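Local coordinates for Phosphoglucomutase/phosphomannomutase family protein (PDB 3UW2), which probably transfers a phosphoryl group within phosphosugars, as a metal-dependent member of the phosphohexose mutase family, at residues Tyr105-Ser109 with Val110-Leu114. Numbering follows the deposited sequence.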
loop_
_atom_site.group_PDB
_atom_site.type_symbol
_atom_site.label_atom_id
_atom_site.label_comp_id
_atom_site.label_asym_id
_atom_site.label_seq_id
_atom_site.Cartn_x
_atom_site.Cartn_y
_atom_site.Cartn_z
ATOM N N TYR A 105 2.636 -9.310 -7.909
ATOM C CA TYR A 105 3.625 -9.677 -6.865
ATOM C C TYR A 105 3.566 -11.184 -6.621
ATOM O O TYR A 105 4.591 -11.858 -6.477
ATOM C CB TYR A 105 3.342 -8.988 -5.526
ATOM C CG TYR A 105 3.446 -7.484 -5.536
ATOM C CD1 TYR A 105 4.169 -6.770 -6.525
ATOM C CD2 TYR A 105 2.806 -6.746 -4.524
ATOM C CE1 TYR A 105 4.252 -5.320 -6.449
ATOM C CE2 TYR A 105 2.925 -5.379 -4.446
ATOM C CZ TYR A 105 3.623 -4.658 -5.407
ATOM O OH TYR A 105 3.614 -3.217 -5.266
ATOM N N PHE A 106 2.345 -11.722 -6.624
ATOM C CA PHE A 106 2.180 -13.133 -6.317
ATOM C C PHE A 106 2.830 -13.946 -7.464
ATOM O O PHE A 106 3.497 -14.988 -7.206
ATOM C CB PHE A 106 0.694 -13.459 -6.167
ATOM C CG PHE A 106 0.390 -14.971 -6.103
ATOM C CD1 PHE A 106 0.548 -15.676 -4.918
ATOM C CD2 PHE A 106 -0.062 -15.659 -7.218
ATOM C CE1 PHE A 106 0.232 -17.027 -4.834
ATOM C CE2 PHE A 106 -0.332 -17.069 -7.157
ATOM C CZ PHE A 106 -0.197 -17.733 -5.973
ATOM N N ALA A 107 2.623 -13.507 -8.721
ATOM C CA ALA A 107 3.263 -14.208 -9.871
ATOM C C ALA A 107 4.820 -14.175 -9.746
ATOM O O ALA A 107 5.475 -15.059 -10.179
ATOM C CB ALA A 107 2.818 -13.584 -11.222
ATOM N N ALA A 108 5.374 -13.137 -9.112
ATOM C CA ALA A 108 6.806 -13.003 -8.953
ATOM C C ALA A 108 7.256 -13.746 -7.656
ATOM O O ALA A 108 8.448 -13.771 -7.316
ATOM C CB ALA A 108 7.186 -11.507 -8.925
ATOM N N SER A 109 6.333 -14.491 -7.033
ATOM C CA SER A 109 6.640 -15.171 -5.754
ATOM C C SER A 109 6.583 -16.683 -5.832
ATOM O O SER A 109 7.053 -17.354 -4.893
ATOM C CB SER A 109 5.674 -14.725 -4.650
ATOM O OG SER A 109 5.846 -13.309 -4.451
ATOM N N VAL A 110 5.924 -17.199 -6.854
ATOM C CA VAL A 110 5.672 -18.660 -6.903
ATOM C C VAL A 110 6.028 -19.268 -8.242
ATOM O O VAL A 110 6.080 -18.580 -9.259
ATOM C CB VAL A 110 4.191 -19.048 -6.587
ATOM C CG1 VAL A 110 3.734 -18.443 -5.223
ATOM C CG2 VAL A 110 3.256 -18.654 -7.753
ATOM N N PRO A 111 6.246 -20.592 -8.258
ATOM C CA PRO A 111 6.543 -21.291 -9.526
ATOM C C PRO A 111 5.350 -21.119 -10.473
ATOM O O PRO A 111 4.207 -21.096 -10.014
ATOM C CB PRO A 111 6.681 -22.758 -9.112
ATOM C CG PRO A 111 6.994 -22.716 -7.641
ATOM C CD PRO A 111 6.417 -21.439 -7.061
ATOM N N LEU A 112 5.612 -20.932 -11.763
ATOM C CA LEU A 112 4.553 -20.632 -12.720
ATOM C C LEU A 112 4.507 -21.799 -13.630
ATOM O O LEU A 112 5.549 -22.166 -14.185
ATOM C CB LEU A 112 4.929 -19.407 -13.562
ATOM C CG LEU A 112 5.034 -18.169 -12.677
ATOM C CD1 LEU A 112 5.564 -16.950 -13.424
ATOM C CD2 LEU A 112 3.671 -17.881 -12.052
ATOM N N ALA A 113 3.311 -22.334 -13.851
ATOM C CA ALA A 113 3.163 -23.556 -14.685
ATOM C C ALA A 113 3.044 -23.152 -16.145
ATOM O O ALA A 113 2.002 -23.353 -16.748
ATOM C CB ALA A 113 1.950 -24.349 -14.243
ATOM N N LEU A 114 4.104 -22.548 -16.678
ATOM C CA LEU A 114 4.186 -22.136 -18.084
ATOM C C LEU A 114 4.178 -23.320 -19.094
ATOM O O LEU A 114 4.499 -24.436 -18.737
ATOM C CB LEU A 114 5.432 -21.283 -18.297
ATOM C CG LEU A 114 5.601 -20.033 -17.428
ATOM C CD1 LEU A 114 6.867 -19.333 -17.861
ATOM C CD2 LEU A 114 4.378 -19.084 -17.389
HETATM O O HOH W 1 7.675 -16.810 -10.188
#
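Val110 lays its isopropyl group over one face of the Phe106 ring where helix 101-107 ends and the chain turns toward the short strand 112-114, in the first alpha/beta/alpha domain of the phosphohexose mutase fold. Val110 CG2 makes a CH-pi contact, 4.3 Å from the Phe106 ring centroid, above the face and offset toward the CE2-CZ edge. The second methyl, Val110 CG1, reaches the neighbouring stretch of rim at Phe106 CE1, 3.8 Å away, so both branches of the valine bear on the ring. Phe106 meets them because its CG stands anti to the backbone N (chi1 169°), which swings the ring toward the residues that follow the helix. Tyr181 of helix 178-186 adds an edge-to-face ring contact, and Gln180 touches both Phe106 and Val110, packing this helix end against helix 178-186.

The backbone closes the turn beside this apolar pair. Phe106 O accepts a sound bond from Ser109 N at 2.9 Å and a weak, bent one from Val110 N. Ser109 OG, set beside its own backbone N (chi1 -62°), folds back to donate to Tyr105 O at 2.8 Å. It approaches from above the carbonyl plane, 38° out of it, and gives the last turn of the helix a side-chain bond. Ala108 O, already beyond the helix, accepts a hydrogen bond from Arg120 NH1.

Leu112 ends its side chain against the helix terminus, with CD1 and CD2 both 3.8 Å from Ala107 O. The same carbonyl is reached by a water that lies 2.8 Å from Ala107 O and 2.6 Å from Val110 O and bridges the two carbonyls.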